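PDB 7CIW: agmatine N-acetyltransferase from Drosophila melanogaster, which probably transfers acyl groups from acyl-CoA thioesters to the amino groups of agmatine and of arylalkylamines such as dopamine and serotonin. Local coordinates for residues Val175-Tyr188 / Pro202-His215. The protein carries 1 engineered substitution. Numbering follows the deposited sequence.
Sequences VQRLGYQLINTLRY and PPPPHESVQTFVLH. With COA (coenzyme A), chain B.
Tyr180 lies against Phe212 and Leu214 where the chain leaves helix 169-177 to become the edge strand 181-187. Outward along the side chain, Tyr180 CB sits 3.8 Å from Phe212 CB, and CG and CD2 pass close to the carbonyl of Val213. The ring then lies flat beneath Leu214, whose CB stands 3.5 Å from the ring centroid, 7° off the normal, a CH-pi contact. Val175 CB backs the opposite face near the rim, and at the tip OH comes only within loose van der Waals distance of Leu214 CD2. With CG anti to the carbonyl carbon (chi1 -76°), the ring slots between helix and strand. Cut back to an alanine here, Tyr180 would probably leave a gap between Val175 and Leu214, with Leu214 CB losing the aromatic face it rests on.

Phe212 is sandwiched in its turn: Val175 CG2 sits over one face, 3.8 Å from the centroid, and Leu182 CD1 over the other at 4.1 Å. Beyond it the strands run antiparallel. Ile183 N bonds to Thr211 O at 2.8 Å, while Thr211 N turns to Asn184 O at 2.9 Å, so two residues face one: a classic beta bulge. On the Thr211 side of the sheet, one water accepts from Asn184 ND2 and donates to Val209 O and Thr211 OG1; that hydroxyl also bonds to Asp165. At the far end Tyr188 has Pro202 CG over one face and Ser208 CA over the other, with its OH bonded to Thr167 O.

This is the C-terminal strand pair of the GNAT fold, with 208-215 inserted between 161-166 and 181-187. Arg177, on the same helix as Val175, grips CoA O1A with NH1 and NH2, edge-on; apolar packing thus ties a phosphate-binding helix to the sheet.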
loop_
_atom_site.group_PDB
_atom_site.type_symbol
_atom_site.label_atom_id
_atom_site.label_comp_id
_atom_site.label_asym_id
_atom_site.label_seq_id
_atom_site.Cartn_x
_atom_site.Cartn_y
_atom_site.Cartn_z
ATOM N N VAL A 175 8.291 1.383 8.983
ATOM C CA VAL A 175 7.798 2.745 9.131
ATOM C C VAL A 175 7.998 3.230 10.553
ATOM O O VAL A 175 8.127 4.430 10.782
ATOM C CB VAL A 175 6.329 2.873 8.682
ATOM C CG1 VAL A 175 6.218 2.543 7.208
ATOM C CG2 VAL A 175 5.424 1.965 9.483
ATOM N N GLN A 176 8.058 2.317 11.523
ATOM C CA GLN A 176 8.489 2.704 12.864
ATOM C C GLN A 176 9.879 3.325 12.828
ATOM O O GLN A 176 10.140 4.351 13.469
ATOM C CB GLN A 176 8.497 1.486 13.777
ATOM C CG GLN A 176 7.152 1.036 14.245
ATOM C CD GLN A 176 7.276 -0.123 15.201
ATOM O OE1 GLN A 176 8.093 -1.029 14.994
ATOM N NE2 GLN A 176 6.495 -0.091 16.272
ATOM N N ARG A 177 10.796 2.684 12.108
ATOM C CA ARG A 177 12.146 3.212 11.965
ATOM C C ARG A 177 12.139 4.574 11.286
ATOM O O ARG A 177 12.990 5.422 11.578
ATOM C CB ARG A 177 12.991 2.192 11.188
ATOM C CG ARG A 177 14.126 2.732 10.359
ATOM C CD ARG A 177 15.042 1.588 9.962
ATOM N NE ARG A 177 14.889 1.180 8.564
ATOM C CZ ARG A 177 14.505 -0.032 8.163
ATOM N NH1 ARG A 177 14.216 -0.981 9.047
ATOM N NH2 ARG A 177 14.415 -0.300 6.868
ATOM N N LEU A 178 11.175 4.817 10.395
ATOM C CA LEU A 178 11.034 6.114 9.751
ATOM C C LEU A 178 10.369 7.161 10.642
ATOM O O LEU A 178 10.308 8.333 10.251
ATOM C CB LEU A 178 10.228 5.953 8.458
ATOM C CG LEU A 178 10.961 5.153 7.384
ATOM C CD1 LEU A 178 10.081 4.973 6.148
ATOM C CD2 LEU A 178 12.287 5.825 7.008
ATOM N N GLY A 179 9.881 6.781 11.819
ATOM C CA GLY A 179 9.233 7.730 12.702
ATOM C C GLY A 179 7.745 7.899 12.503
ATOM O O GLY A 179 7.180 8.891 12.979
ATOM N N TYR A 180 7.089 6.979 11.804
ATOM C CA TYR A 180 5.638 7.026 11.721
ATOM C C TYR A 180 5.035 6.644 13.069
ATOM O O TYR A 180 5.678 5.993 13.901
ATOM C CB TYR A 180 5.117 6.056 10.661
ATOM C CG TYR A 180 5.266 6.453 9.208
ATOM C CD1 TYR A 180 6.502 6.776 8.671
ATOM C CD2 TYR A 180 4.159 6.446 8.362
ATOM C CE1 TYR A 180 6.630 7.119 7.324
ATOM C CE2 TYR A 180 4.284 6.775 7.021
ATOM C CZ TYR A 180 5.512 7.109 6.518
ATOM O OH TYR A 180 5.626 7.443 5.186
ATOM N N GLN A 181 3.783 7.040 13.281
ATOM C CA GLN A 181 3.066 6.708 14.509
ATOM C C GLN A 181 1.895 5.778 14.218
ATOM O O GLN A 181 1.148 5.978 13.260
ATOM C CB GLN A 181 2.548 7.968 15.210
ATOM C CG GLN A 181 3.642 8.878 15.751
ATOM C CD GLN A 181 3.793 10.133 14.923
ATOM O OE1 GLN A 181 2.857 10.925 14.805
ATOM N NE2 GLN A 181 4.974 10.325 14.343
ATOM N N LEU A 182 1.728 4.779 15.080
ATOM C CA LEU A 182 0.625 3.834 14.956
ATOM C C LEU A 182 -0.695 4.490 15.350
ATOM O O LEU A 182 -0.776 5.143 16.392
ATOM C CB LEU A 182 0.886 2.635 15.863
ATOM C CG LEU A 182 -0.203 1.576 15.967
ATOM C CD1 LEU A 182 -0.326 0.839 14.642
ATOM C CD2 LEU A 182 0.148 0.617 17.107
ATOM N N ILE A 183 -1.751 4.273 14.555
ATOM C CA ILE A 183 -3.041 4.869 14.897
ATOM C C ILE A 183 -4.175 3.853 14.961
ATOM O O ILE A 183 -5.265 4.184 15.446
ATOM C CB ILE A 183 -3.431 6.007 13.932
ATOM C CG1 ILE A 183 -3.605 5.494 12.505
ATOM C CG2 ILE A 183 -2.418 7.159 13.986
ATOM C CD1 ILE A 183 -4.435 6.432 11.650
ATOM N N ASN A 184 -3.944 2.622 14.492
ATOM C CA ASN A 184 -5.017 1.628 14.471
ATOM C C ASN A 184 -4.451 0.231 14.289
ATOM O O ASN A 184 -3.529 0.031 13.502
ATOM C CB ASN A 184 -6.025 1.899 13.346
ATOM C CG ASN A 184 -7.342 1.146 13.543
ATOM O OD1 ASN A 184 -8.127 1.486 14.420
ATOM N ND2 ASN A 184 -7.585 0.132 12.717
ATOM N N THR A 185 -5.060 -0.739 14.978
ATOM C CA THR A 185 -4.723 -2.147 14.846
ATOM C C THR A 185 -6.010 -2.940 14.680
ATOM O O THR A 185 -6.948 -2.786 15.470
ATOM C CB THR A 185 -3.943 -2.662 16.065
ATOM O OG1 THR A 185 -2.776 -1.849 16.274
ATOM C CG2 THR A 185 -3.536 -4.112 15.879
ATOM N N LEU A 186 -6.060 -3.766 13.647
ATOM C CA LEU A 186 -7.176 -4.681 13.447
ATOM C C LEU A 186 -6.605 -6.075 13.264
ATOM O O LEU A 186 -5.894 -6.328 12.289
ATOM C CB LEU A 186 -8.018 -4.270 12.240
ATOM C CG LEU A 186 -9.143 -5.207 11.797
ATOM C CD1 LEU A 186 -10.056 -5.534 12.966
ATOM C CD2 LEU A 186 -9.913 -4.548 10.647
ATOM N N ARG A 187 -6.916 -6.981 14.195
ATOM C CA ARG A 187 -6.432 -8.350 14.103
ATOM C C ARG A 187 -7.233 -9.137 13.079
ATOM O O ARG A 187 -8.461 -9.034 13.021
ATOM C CB ARG A 187 -6.523 -9.053 15.455
ATOM C CG ARG A 187 -5.709 -8.389 16.542
ATOM C CD ARG A 187 -5.646 -9.291 17.771
ATOM N NE ARG A 187 -4.313 -9.872 17.927
ATOM C CZ ARG A 187 -3.989 -11.119 17.595
ATOM N NH1 ARG A 187 -4.902 -11.938 17.090
ATOM N NH2 ARG A 187 -2.746 -11.549 17.766
ATOM N N TYR A 188 -6.530 -9.949 12.288
ATOM C CA TYR A 188 -7.204 -10.653 11.202
ATOM C C TYR A 188 -8.233 -11.640 11.723
ATOM O O TYR A 188 -9.275 -11.830 11.085
ATOM C CB TYR A 188 -6.190 -11.376 10.315
ATOM C CG TYR A 188 -5.253 -10.417 9.617
ATOM C CD1 TYR A 188 -5.744 -9.436 8.776
ATOM C CD2 TYR A 188 -3.888 -10.484 9.821
ATOM C CE1 TYR A 188 -4.898 -8.557 8.143
ATOM C CE2 TYR A 188 -3.029 -9.604 9.185
ATOM C CZ TYR A 188 -3.549 -8.641 8.353
ATOM O OH TYR A 188 -2.708 -7.758 7.711
ATOM N N PRO A 202 -3.800 -14.753 6.736
ATOM C CA PRO A 202 -2.443 -14.600 6.210
ATOM C C PRO A 202 -1.451 -15.437 6.992
ATOM O O PRO A 202 -1.723 -15.840 8.131
ATOM C CB PRO A 202 -2.166 -13.100 6.392
ATOM C CG PRO A 202 -2.989 -12.720 7.545
ATOM C CD PRO A 202 -4.187 -13.629 7.604
ATOM N N PRO A 203 -0.282 -15.706 6.415
ATOM C CA PRO A 203 0.760 -16.441 7.143
ATOM C C PRO A 203 1.251 -15.655 8.345
ATOM O O PRO A 203 1.470 -14.440 8.251
ATOM C CB PRO A 203 1.879 -16.597 6.101
ATOM C CG PRO A 203 1.242 -16.338 4.782
ATOM C CD PRO A 203 0.107 -15.393 5.033
ATOM N N PRO A 204 1.439 -16.299 9.495
ATOM C CA PRO A 204 2.233 -15.674 10.546
ATOM C C PRO A 204 3.595 -15.288 10.009
ATOM O O PRO A 204 4.106 -15.911 9.059
ATOM C CB PRO A 204 2.328 -16.771 11.616
ATOM C CG PRO A 204 1.042 -17.531 11.458
ATOM C CD PRO A 204 0.788 -17.540 9.958
ATOM N N PRO A 205 4.234 -14.259 10.587
ATOM C CA PRO A 205 3.903 -13.541 11.823
ATOM C C PRO A 205 2.882 -12.406 11.674
ATOM O O PRO A 205 2.710 -11.627 12.609
ATOM C CB PRO A 205 5.258 -12.975 12.242
ATOM C CG PRO A 205 5.941 -12.680 10.920
ATOM C CD PRO A 205 5.442 -13.712 9.938
ATOM N N HIS A 206 2.216 -12.314 10.527
ATOM C CA HIS A 206 1.324 -11.189 10.246
ATOM C C HIS A 206 -0.028 -11.453 10.890
ATOM O O HIS A 206 -0.898 -12.102 10.313
ATOM C CB HIS A 206 1.198 -10.987 8.747
ATOM C CG HIS A 206 2.515 -11.019 8.046
ATOM N ND1 HIS A 206 3.500 -10.080 8.273
ATOM C CD2 HIS A 206 3.028 -11.896 7.150
ATOM C CE1 HIS A 206 4.555 -10.368 7.533
ATOM N NE2 HIS A 206 4.295 -11.465 6.843
ATOM N N GLU A 207 -0.208 -10.921 12.094
ATOM C CA GLU A 207 -1.419 -11.142 12.865
ATOM C C GLU A 207 -2.428 -10.012 12.765
ATOM O O GLU A 207 -3.576 -10.204 13.179
ATOM C CB GLU A 207 -1.082 -11.339 14.348
ATOM C CG GLU A 207 -0.103 -12.437 14.641
ATOM C CD GLU A 207 0.259 -12.468 16.111
ATOM O OE1 GLU A 207 -0.667 -12.564 16.945
ATOM O OE2 GLU A 207 1.466 -12.385 16.432
ATOM N N SER A 208 -2.041 -8.846 12.251
ATOM C CA SER A 208 -2.924 -7.686 12.263
ATOM C C SER A 208 -2.538 -6.743 11.137
ATOM O O SER A 208 -1.423 -6.804 10.612
ATOM C CB SER A 208 -2.831 -6.938 13.588
ATOM O OG SER A 208 -1.502 -6.462 13.757
ATOM N N VAL A 209 -3.466 -5.860 10.773
ATOM C CA VAL A 209 -3.143 -4.712 9.936
ATOM C C VAL A 209 -2.971 -3.516 10.862
ATOM O O VAL A 209 -3.861 -3.188 11.659
ATOM C CB VAL A 209 -4.206 -4.465 8.844
ATOM C CG1 VAL A 209 -5.622 -4.485 9.406
ATOM C CG2 VAL A 209 -3.919 -3.153 8.066
ATOM N N GLN A 210 -1.806 -2.889 10.788
ATOM C CA GLN A 210 -1.449 -1.764 11.643
ATOM C C GLN A 210 -1.315 -0.527 10.769
ATOM O O GLN A 210 -0.444 -0.481 9.896
ATOM C CB GLN A 210 -0.140 -2.036 12.374
ATOM C CG GLN A 210 -0.193 -3.243 13.282
ATOM C CD GLN A 210 1.141 -3.503 13.905
ATOM O OE1 GLN A 210 1.455 -2.941 14.945
ATOM N NE2 GLN A 210 1.951 -4.332 13.260
ATOM N N THR A 211 -2.162 0.469 11.011
ATOM C CA THR A 211 -2.139 1.685 10.210
ATOM C C THR A 211 -1.261 2.732 10.876
ATOM O O THR A 211 -1.433 3.030 12.061
ATOM C CB THR A 211 -3.553 2.220 10.014
ATOM O OG1 THR A 211 -4.320 1.227 9.329
ATOM C CG2 THR A 211 -3.537 3.495 9.166
ATOM N N PHE A 212 -0.326 3.284 10.103
ATOM C CA PHE A 212 0.610 4.296 10.573
ATOM C C PHE A 212 0.441 5.571 9.756
ATOM O O PHE A 212 0.058 5.529 8.579
ATOM C CB PHE A 212 2.055 3.822 10.437
ATOM C CG PHE A 212 2.451 2.727 11.389
ATOM C CD1 PHE A 212 2.143 1.395 11.125
ATOM C CD2 PHE A 212 3.187 3.029 12.521
ATOM C CE1 PHE A 212 2.546 0.394 11.994
ATOM C CE2 PHE A 212 3.586 2.038 13.393
ATOM C CZ PHE A 212 3.263 0.719 13.133
ATOM N N VAL A 213 0.748 6.708 10.384
ATOM C CA VAL A 213 0.769 7.991 9.696
ATOM C C VAL A 213 2.078 8.712 9.978
ATOM O O VAL A 213 2.749 8.486 10.988
ATOM C CB VAL A 213 -0.417 8.901 10.083
ATOM C CG1 VAL A 213 -1.731 8.200 9.822
ATOM C CG2 VAL A 213 -0.310 9.313 11.544
ATOM N N LEU A 214 2.426 9.605 9.054
ATOM C CA LEU A 214 3.554 10.511 9.205
ATOM C C LEU A 214 3.066 11.925 8.954
ATOM O O LEU A 214 2.449 12.192 7.921
ATOM C CB LEU A 214 4.678 10.164 8.226
ATOM C CG LEU A 214 5.900 11.085 8.313
ATOM C CD1 LEU A 214 6.718 10.767 9.572
ATOM C CD2 LEU A 214 6.748 10.969 7.047
ATOM N N HIS A 215 3.334 12.833 9.888
ATOM C CA HIS A 215 2.929 14.221 9.713
ATOM C C HIS A 215 3.985 14.959 8.901
ATOM O O HIS A 215 5.171 14.920 9.238
ATOM C CB HIS A 215 2.721 14.891 11.070
ATOM C CG HIS A 215 1.637 14.251 11.876
ATOM N ND1 HIS A 215 0.331 14.694 11.848
ATOM C CD2 HIS A 215 1.654 13.178 12.700
ATOM C CE1 HIS A 215 -0.407 13.926 12.628
ATOM N NE2 HIS A 215 0.370 12.998 13.158
HETATM N N1A COA B . 10.606 -11.604 5.208
HETATM C C2A COA B . 11.595 -11.862 6.108
HETATM N N3A COA B . 12.433 -10.857 6.531
HETATM C C4A COA B . 12.285 -9.609 6.058
HETATM C C5A COA B . 11.313 -9.360 5.168
HETATM C C6A COA B . 10.472 -10.372 4.752
HETATM N N6A COA B . 9.290 -10.581 3.819
HETATM N N7A COA B . 11.343 -8.047 4.827
HETATM C C8A COA B . 12.343 -7.467 5.505
HETATM N N9A COA B . 12.909 -8.420 6.261
HETATM C C1B COA B . 13.959 -8.452 7.097
HETATM C C2B COA B . 15.198 -8.036 6.265
HETATM O O2B COA B . 15.775 -9.174 5.513
HETATM C C3B COA B . 16.042 -7.459 7.143
HETATM O O3B COA B . 16.718 -8.385 8.037
HETATM P P3B COA B . 18.222 -9.027 7.735
HETATM O O7A COA B . 19.060 -8.051 6.932
HETATM O O8A COA B . 18.885 -9.427 9.056
HETATM O O9A COA B . 17.960 -10.281 6.912
HETATM C C4B COA B . 15.049 -6.653 8.159
HETATM O O4B COA B . 13.880 -7.281 8.138
HETATM C C5B COA B . 14.923 -5.195 7.789
HETATM O O5B COA B . 14.780 -5.120 6.377
HETATM P P1A COA B . 14.116 -3.762 5.651
HETATM O O1A COA B . 13.382 -2.848 6.635
HETATM O O2A COA B . 15.200 -3.041 4.863
HETATM O O3A COA B . 12.981 -4.379 4.641
HETATM P P2A COA B . 12.774 -4.029 3.050
HETATM O O4A COA B . 13.922 -4.564 2.247
HETATM O O5A COA B . 12.554 -2.543 2.882
HETATM O O6A COA B . 11.415 -4.901 2.735
HETATM C CBP COA B . 9.108 -5.024 2.570
HETATM C CCP COA B . 10.259 -4.617 3.453
HETATM C CDP COA B . 9.047 -4.010 1.376
HETATM C CEP COA B . 7.793 -4.974 3.363
HETATM C CAP COA B . 9.350 -6.459 2.109
HETATM O OAP COA B . 9.248 -7.312 3.223
HETATM C C9P COA B . 8.348 -6.955 1.046
HETATM O O9P COA B . 8.416 -6.639 -0.102
HETATM N N8P COA B . 7.311 -7.874 1.470
HETATM C C7P COA B . 6.347 -8.452 0.515
HETATM C C6P COA B . 5.168 -7.475 0.088
HETATM C C5P COA B . 4.606 -6.899 1.363
HETATM O O5P COA B . 4.214 -7.594 2.263
HETATM N N4P COA B . 4.561 -5.409 1.427
HETATM C C3P COA B . 4.104 -4.654 2.583
HETATM C C2P COA B . 2.609 -4.817 2.858
HETATM S S1P COA B . 2.365 -3.581 4.170
HETATM O O HOH W 1 0.126 11.034 14.964
HETATM O O HOH W 2 4.816 12.224 12.284
HETATM O O HOH W 3 -5.539 -0.855 10.856
HETATM O O HOH W 4 -0.342 -3.211 17.044
#